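Long-range contacts in COBE (Pseudomonas aeruginosa, PDB 2W6K), which takes part in cobalamin (vitamin B12) biosynthesis and is related to the C-terminal region of CbiG, its precise biochemical role being uncertain: residues S23-L31 / G59-L67; L42-D52 / L67-P76. All coordinates share one frame; numbering follows the deposited sequence.

Interaction 1: residues S23-L31 / G59-L67; sequences SAEHLRALL and GLRQLATLL
Two helices packed side by side on one face of the central sheet meet here by knobs-into-holes: Ala-24 of helix 24-37 fits among Gly-59, Gln-62, Leu-63 and Leu-66 of helix 58-67, and Leu-63 answers by entering the hole of Ala-24, Leu-27, Arg-28 and Leu-31. The segment axes approach to 8.7 Å and cross at -61°. Ala-24 CB lies 3.7 Å from Gly-59 O, an approach over bare backbone that brings the CA atoms of Ala-24 and Gly-59 to 4.6 Å. Leu-63 splits its methyls between two neighbours, its chi1 of -176° carrying CG away from the backbone N: CD2 is 3.8 Å from Leu-27 CB, and CD1 equally near Arg-28 CB. Leu-27 crosses Leu-60 at about a right angle, CD1 against CD2, whereas Leu-31 and Leu-67 meet tip to tip, CD2 to CD1 at 4.1 Å. Beside the first turn of helix 24-37 a water accepts from Ala-24 N (2.9 Å) and donates to Gln-62 OE1 (2.7 Å), linking that turn to helix 58-67. Beneath, Leu-27, Leu-60 and Leu-63 rest on Ile-16 of strand 12-18, the layered helix-on-sheet packing of an alpha/beta fold.

Interaction 2: residues L42-D52 / L67-P76; sequences LAELDALASID and LERPVHFLAP
Strands 47-51 and 71-74 run parallel, their segment axes 4.5 Å apart at closest and 26° from alignment, as the two strands of a beta-alpha-beta unit whose crossover contains helix 58-67. Leu-48 pairs with Val-71, Ala-49 with His-72 and Ser-50 with Phe-73. Backbone bonds alternate between the strands, from Leu-48 N to Pro-70 O (2.8 Å) through to Asp-52 N donating to Leu-74 O (2.9 Å). Leu-48, Val-71, Ser-50 and Phe-73 face helix 58-67; Ala-49 and His-72 turn to the other side, against helix 102-115. Ser-50 CB lies 4.0 Å from Phe-73 CD1, while its hydroxyl bonds to Ile-16 O in strand 12-18. The His-72 ring turns an edge to Leu-48 O. Farther along, Asp-52 crosses Phe-73 at about a right angle, Asp-52 OD1 coming to Phe-73 CB (3.8 Å), with the carboxylate and ring planes 36° apart. At the opposite end Leu-67 CD1 sits 4.0 Å from Leu-48 CD2, and Leu-67 CD2 meets Leu-42 CD2. Arg-69, bent at chi2 (93°) and chi3, folds its guanidinium back among three main-chain carbonyls. NE and NH2 grip Leu-67 O side-on, and that oxygen lies almost in the guanidinium plane. NH1 reaches across to 42-52, donating to Leu-42 O at 2.8 Å and to Leu-45 O at 2.7 Å.

The centres of the two contacts lie 11 Å apart, and their segments alternate along the chain: 23-31, 42-52, 59-67, 67-76. Interaction 1 joins helices 24-37 and 58-67 on one face of the mixed five-stranded sheet; interaction 2 joins strands 47-51 and 71-74 at one edge of that sheet, 71-74 being an outermost strand within the chain. Leu-67 belongs to both contacts. Direct packing connects them as well: Leu-31 CD2 lies 3.6 Å from Leu-42 CD2, and Ala-64 CB is 3.7 Å from Val-71 CG1. Helix 58-67 thus binds the neighbouring helix while bridging the paired strands, so helix layer and sheet edge form one continuous packed unit.

Interaction 1: residues S23-L31 / G59-L67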
# COMPACT_ATOMS: atom_id res chain seq x y z
N SER A 23 -10.88 -0.53 -12.67
CA SER A 23 -10.72 -1.95 -13.05
C SER A 23 -9.43 -2.55 -12.50
O SER A 23 -8.45 -1.84 -12.23
CB SER A 23 -10.71 -2.14 -14.57
OG SER A 23 -9.53 -1.61 -15.16
N ALA A 24 -9.44 -3.88 -12.35
CA ALA A 24 -8.22 -4.60 -11.98
C ALA A 24 -7.11 -4.34 -13.01
O ALA A 24 -5.94 -4.18 -12.65
CB ALA A 24 -8.48 -6.11 -11.86
N GLU A 25 -7.49 -4.26 -14.29
CA GLU A 25 -6.51 -4.02 -15.36
C GLU A 25 -5.84 -2.64 -15.19
O GLU A 25 -4.61 -2.52 -15.30
CB GLU A 25 -7.19 -4.19 -16.73
CG GLU A 25 -7.81 -5.59 -16.94
CD GLU A 25 -9.35 -5.67 -16.70
OE1 GLU A 25 -10.07 -6.05 -17.67
OE2 GLU A 25 -9.86 -5.39 -15.57
N HIS A 26 -6.62 -1.63 -14.85
CA HIS A 26 -6.11 -0.29 -14.66
C HIS A 26 -5.19 -0.28 -13.46
O HIS A 26 -4.03 0.19 -13.54
CB HIS A 26 -7.26 0.67 -14.41
CG HIS A 26 -6.83 2.10 -14.30
ND1 HIS A 26 -7.12 3.03 -15.27
CD2 HIS A 26 -6.14 2.76 -13.34
CE1 HIS A 26 -6.63 4.21 -14.90
NE2 HIS A 26 -6.02 4.06 -13.74
N LEU A 27 -5.67 -0.84 -12.35
CA LEU A 27 -4.86 -0.87 -11.13
C LEU A 27 -3.55 -1.62 -11.40
O LEU A 27 -2.48 -1.19 -10.95
CB LEU A 27 -5.63 -1.53 -9.97
CG LEU A 27 -6.85 -0.75 -9.47
CD1 LEU A 27 -7.53 -1.46 -8.35
CD2 LEU A 27 -6.41 0.63 -9.00
N ARG A 28 -3.63 -2.75 -12.11
CA ARG A 28 -2.42 -3.55 -12.35
C ARG A 28 -1.39 -2.75 -13.15
O ARG A 28 -0.20 -2.82 -12.86
CB ARG A 28 -2.75 -4.87 -13.07
CG ARG A 28 -1.49 -5.70 -13.31
CD ARG A 28 -1.79 -7.00 -14.03
NE ARG A 28 -2.32 -6.75 -15.37
CZ ARG A 28 -3.08 -7.61 -16.05
NH1 ARG A 28 -3.52 -7.30 -17.26
NH2 ARG A 28 -3.39 -8.79 -15.53
N ALA A 29 -1.85 -2.02 -14.16
CA ALA A 29 -0.92 -1.22 -15.02
C ALA A 29 -0.23 -0.12 -14.21
O ALA A 29 0.97 0.11 -14.33
CB ALA A 29 -1.62 -0.64 -16.22
N LEU A 30 -0.99 0.52 -13.34
CA LEU A 30 -0.41 1.56 -12.52
C LEU A 30 0.55 0.97 -11.48
O LEU A 30 1.61 1.54 -11.21
CB LEU A 30 -1.48 2.39 -11.86
CG LEU A 30 -0.98 3.58 -11.04
CD1 LEU A 30 -0.19 4.61 -11.87
CD2 LEU A 30 -2.16 4.28 -10.40
N LEU A 31 0.17 -0.17 -10.91
CA LEU A 31 1.00 -0.87 -9.95
C LEU A 31 2.33 -1.26 -10.60
O LEU A 31 3.39 -1.04 -10.01
CB LEU A 31 0.29 -2.13 -9.42
CG LEU A 31 1.02 -3.02 -8.40
CD1 LEU A 31 1.40 -2.24 -7.13
CD2 LEU A 31 0.16 -4.19 -8.04
N GLY A 59 -12.72 -4.36 -8.08
CA GLY A 59 -11.42 -4.16 -8.75
C GLY A 59 -10.24 -4.62 -7.90
O GLY A 59 -9.34 -5.28 -8.41
N LEU A 60 -10.24 -4.25 -6.60
CA LEU A 60 -9.12 -4.64 -5.73
C LEU A 60 -9.12 -6.12 -5.44
O LEU A 60 -8.06 -6.77 -5.44
CB LEU A 60 -9.10 -3.82 -4.42
CG LEU A 60 -8.44 -2.44 -4.52
CD1 LEU A 60 -8.78 -1.64 -3.25
CD2 LEU A 60 -6.91 -2.52 -4.74
N ARG A 61 -10.31 -6.68 -5.22
CA ARG A 61 -10.38 -8.09 -5.01
C ARG A 61 -9.93 -8.87 -6.24
O ARG A 61 -9.23 -9.90 -6.10
CB ARG A 61 -11.77 -8.50 -4.54
CG ARG A 61 -12.00 -8.11 -3.07
CD ARG A 61 -13.13 -8.93 -2.46
NE ARG A 61 -14.41 -8.69 -3.12
CZ ARG A 61 -15.23 -7.67 -2.90
NH1 ARG A 61 -14.90 -6.71 -2.04
NH2 ARG A 61 -16.38 -7.58 -3.57
N GLN A 62 -10.29 -8.39 -7.43
CA GLN A 62 -9.87 -9.09 -8.66
C GLN A 62 -8.37 -9.00 -8.82
O GLN A 62 -7.71 -9.99 -9.23
CB GLN A 62 -10.56 -8.52 -9.90
CG GLN A 62 -12.09 -8.87 -9.99
CD GLN A 62 -12.76 -8.18 -11.15
OE1 GLN A 62 -12.12 -7.88 -12.17
NE2 GLN A 62 -14.05 -7.88 -11.01
N LEU A 63 -7.81 -7.83 -8.50
CA LEU A 63 -6.34 -7.66 -8.56
C LEU A 63 -5.65 -8.62 -7.61
O LEU A 63 -4.64 -9.25 -7.96
CB LEU A 63 -5.93 -6.21 -8.23
CG LEU A 63 -4.42 -5.94 -8.36
CD1 LEU A 63 -3.91 -6.29 -9.77
CD2 LEU A 63 -4.17 -4.48 -8.06
N ALA A 64 -6.20 -8.77 -6.41
CA ALA A 64 -5.60 -9.70 -5.44
C ALA A 64 -5.61 -11.12 -6.03
O ALA A 64 -4.65 -11.84 -5.92
CB ALA A 64 -6.32 -9.66 -4.11
N THR A 65 -6.70 -11.48 -6.69
CA THR A 65 -6.83 -12.82 -7.24
C THR A 65 -5.82 -13.04 -8.36
O THR A 65 -5.16 -14.09 -8.40
CB THR A 65 -8.26 -13.09 -7.70
OG1 THR A 65 -9.07 -13.27 -6.53
CG2 THR A 65 -8.34 -14.37 -8.56
N LEU A 66 -5.69 -12.04 -9.23
CA LEU A 66 -4.67 -12.09 -10.31
C LEU A 66 -3.28 -12.32 -9.75
O LEU A 66 -2.52 -13.13 -10.27
CB LEU A 66 -4.66 -10.76 -11.06
CG LEU A 66 -5.89 -10.58 -11.96
CD1 LEU A 66 -5.94 -9.15 -12.47
CD2 LEU A 66 -5.85 -11.59 -13.12
N LEU A 67 -2.94 -11.58 -8.70
CA LEU A 67 -1.63 -11.66 -8.08
C LEU A 67 -1.43 -12.89 -7.22
O LEU A 67 -0.30 -13.17 -6.79
CB LEU A 67 -1.38 -10.42 -7.20
CG LEU A 67 -1.26 -9.10 -7.96
CD1 LEU A 67 -1.32 -7.91 -7.04
CD2 LEU A 67 0.06 -9.12 -8.71
O HOH W 1 -12.02 -5.22 -12.85

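Interaction 2: residues L42-D52 / L67-P76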
# COMPACT_ATOMS: atom_id res chain seq x y z
N LEU A 42 6.69 -7.12 -9.80
CA LEU A 42 5.43 -7.58 -9.21
C LEU A 42 5.61 -8.87 -8.44
O LEU A 42 4.88 -9.12 -7.49
CB LEU A 42 4.39 -7.86 -10.30
CG LEU A 42 3.59 -6.73 -10.91
CD1 LEU A 42 2.94 -7.31 -12.17
CD2 LEU A 42 2.53 -6.18 -9.96
N ALA A 43 6.56 -9.71 -8.86
CA ALA A 43 6.88 -10.95 -8.11
C ALA A 43 7.29 -10.72 -6.64
O ALA A 43 7.13 -11.59 -5.79
CB ALA A 43 7.97 -11.73 -8.85
N GLU A 44 7.81 -9.52 -6.37
CA GLU A 44 8.32 -9.17 -5.06
C GLU A 44 7.26 -8.68 -4.08
O GLU A 44 7.50 -8.63 -2.88
CB GLU A 44 9.39 -8.09 -5.19
CG GLU A 44 10.61 -8.57 -5.92
CD GLU A 44 11.65 -7.50 -5.93
OE1 GLU A 44 11.80 -6.84 -6.97
OE2 GLU A 44 12.27 -7.33 -4.87
N LEU A 45 6.11 -8.26 -4.60
CA LEU A 45 5.04 -7.80 -3.71
C LEU A 45 4.56 -8.89 -2.78
O LEU A 45 4.30 -10.00 -3.23
CB LEU A 45 3.81 -7.42 -4.54
CG LEU A 45 3.56 -6.03 -5.04
CD1 LEU A 45 2.09 -5.98 -5.45
CD2 LEU A 45 3.87 -4.98 -3.97
N ASP A 46 4.37 -8.55 -1.52
CA ASP A 46 3.78 -9.45 -0.53
C ASP A 46 2.27 -9.29 -0.36
O ASP A 46 1.57 -10.28 -0.13
CB ASP A 46 4.48 -9.30 0.79
CG ASP A 46 5.92 -9.74 0.72
OD1 ASP A 46 6.16 -10.97 0.67
OD2 ASP A 46 6.80 -8.87 0.69
N ALA A 47 1.75 -8.07 -0.45
CA ALA A 47 0.32 -7.86 -0.20
C ALA A 47 -0.11 -6.51 -0.73
O ALA A 47 0.74 -5.64 -0.96
CB ALA A 47 0.05 -7.90 1.28
N LEU A 48 -1.42 -6.32 -0.86
CA LEU A 48 -1.97 -5.03 -1.22
C LEU A 48 -2.71 -4.50 0.01
O LEU A 48 -3.17 -5.29 0.85
CB LEU A 48 -2.98 -5.14 -2.35
CG LEU A 48 -2.56 -5.86 -3.64
CD1 LEU A 48 -3.77 -6.00 -4.46
CD2 LEU A 48 -1.49 -5.01 -4.35
N ALA A 49 -2.79 -3.18 0.14
CA ALA A 49 -3.49 -2.59 1.29
C ALA A 49 -4.36 -1.45 0.84
O ALA A 49 -3.99 -0.73 -0.07
CB ALA A 49 -2.50 -2.07 2.33
N SER A 50 -5.52 -1.29 1.48
CA SER A 50 -6.36 -0.12 1.22
C SER A 50 -7.19 0.17 2.45
O SER A 50 -6.97 -0.38 3.51
CB SER A 50 -7.25 -0.30 -0.03
OG SER A 50 -7.83 0.93 -0.43
N ILE A 51 -8.08 1.13 2.32
CA ILE A 51 -8.94 1.50 3.44
C ILE A 51 -10.24 0.70 3.45
O ILE A 51 -10.81 0.39 2.40
CB ILE A 51 -9.21 3.02 3.45
CG1 ILE A 51 -9.81 3.46 4.79
CG2 ILE A 51 -10.07 3.42 2.30
CD1 ILE A 51 -9.72 5.00 4.99
N ASP A 52 -10.72 0.38 4.65
CA ASP A 52 -11.95 -0.33 4.78
C ASP A 52 -13.04 0.70 4.81
O ASP A 52 -12.81 1.86 5.20
CB ASP A 52 -11.98 -1.18 6.07
CG ASP A 52 -12.92 -2.36 5.95
OD1 ASP A 52 -13.54 -2.54 4.87
OD2 ASP A 52 -13.02 -3.12 6.91
N LEU A 67 -2.94 -11.58 -8.70
CA LEU A 67 -1.63 -11.66 -8.08
C LEU A 67 -1.43 -12.89 -7.22
O LEU A 67 -0.30 -13.17 -6.79
CB LEU A 67 -1.38 -10.42 -7.20
CG LEU A 67 -1.26 -9.10 -7.96
CD1 LEU A 67 -1.32 -7.91 -7.04
CD2 LEU A 67 0.06 -9.12 -8.71
N GLU A 68 -2.52 -13.60 -6.92
CA GLU A 68 -2.50 -14.68 -5.91
C GLU A 68 -1.88 -14.23 -4.58
O GLU A 68 -1.11 -14.98 -3.94
CB GLU A 68 -1.80 -15.94 -6.47
CG GLU A 68 -2.27 -16.29 -7.86
CD GLU A 68 -1.83 -17.66 -8.33
OE1 GLU A 68 -0.61 -17.98 -8.27
OE2 GLU A 68 -2.71 -18.41 -8.79
N ARG A 69 -2.24 -13.02 -4.16
CA ARG A 69 -1.65 -12.33 -3.02
C ARG A 69 -2.81 -11.61 -2.32
O ARG A 69 -3.78 -11.19 -2.98
CB ARG A 69 -0.67 -11.28 -3.53
CG ARG A 69 0.76 -11.29 -2.95
CD ARG A 69 1.82 -12.10 -3.75
NE ARG A 69 1.69 -12.11 -5.23
CZ ARG A 69 2.55 -11.56 -6.08
NH1 ARG A 69 3.63 -10.89 -5.66
NH2 ARG A 69 2.30 -11.66 -7.38
N PRO A 70 -2.72 -11.45 -1.01
CA PRO A 70 -3.85 -10.88 -0.31
C PRO A 70 -4.00 -9.37 -0.43
O PRO A 70 -3.00 -8.67 -0.62
CB PRO A 70 -3.53 -11.21 1.16
CG PRO A 70 -2.11 -11.21 1.22
CD PRO A 70 -1.66 -11.84 -0.06
N VAL A 71 -5.25 -8.91 -0.28
CA VAL A 71 -5.56 -7.49 -0.07
C VAL A 71 -6.22 -7.33 1.29
O VAL A 71 -7.14 -8.10 1.65
CB VAL A 71 -6.43 -6.87 -1.22
CG1 VAL A 71 -7.75 -7.63 -1.39
CG2 VAL A 71 -6.69 -5.37 -0.97
N HIS A 72 -5.69 -6.37 2.06
CA HIS A 72 -6.13 -6.07 3.41
C HIS A 72 -6.75 -4.72 3.40
O HIS A 72 -6.19 -3.78 2.82
CB HIS A 72 -4.93 -6.05 4.36
CG HIS A 72 -4.24 -7.37 4.49
ND1 HIS A 72 -4.47 -8.23 5.55
CD2 HIS A 72 -3.34 -7.99 3.70
CE1 HIS A 72 -3.71 -9.31 5.40
NE2 HIS A 72 -3.02 -9.19 4.29
N PHE A 73 -7.90 -4.60 4.05
CA PHE A 73 -8.59 -3.33 4.19
C PHE A 73 -8.51 -2.90 5.64
O PHE A 73 -8.97 -3.63 6.55
CB PHE A 73 -10.02 -3.48 3.71
CG PHE A 73 -10.13 -3.84 2.26
CD1 PHE A 73 -10.09 -2.85 1.27
CD2 PHE A 73 -10.25 -5.18 1.88
CE1 PHE A 73 -10.18 -3.18 -0.07
CE2 PHE A 73 -10.34 -5.52 0.53
CZ PHE A 73 -10.30 -4.53 -0.45
N LEU A 74 -7.88 -1.76 5.85
CA LEU A 74 -7.55 -1.30 7.20
C LEU A 74 -8.52 -0.22 7.69
O LEU A 74 -9.02 0.60 6.93
CB LEU A 74 -6.09 -0.80 7.26
CG LEU A 74 -5.06 -1.93 7.11
CD1 LEU A 74 -4.56 -1.99 5.71
CD2 LEU A 74 -3.91 -1.77 8.08
N ALA A 75 -8.75 -0.21 9.00
CA ALA A 75 -9.66 0.79 9.58
C ALA A 75 -9.14 2.20 9.33
O ALA A 75 -7.94 2.45 9.46
CB ALA A 75 -9.77 0.55 11.11
N PRO A 76 -10.05 3.14 9.02
CA PRO A 76 -9.67 4.54 8.90
C PRO A 76 -8.88 5.00 10.13
O PRO A 76 -7.86 5.70 9.99
CB PRO A 76 -11.03 5.25 8.76
CG PRO A 76 -11.90 4.24 8.06
CD PRO A 76 -11.48 2.92 8.70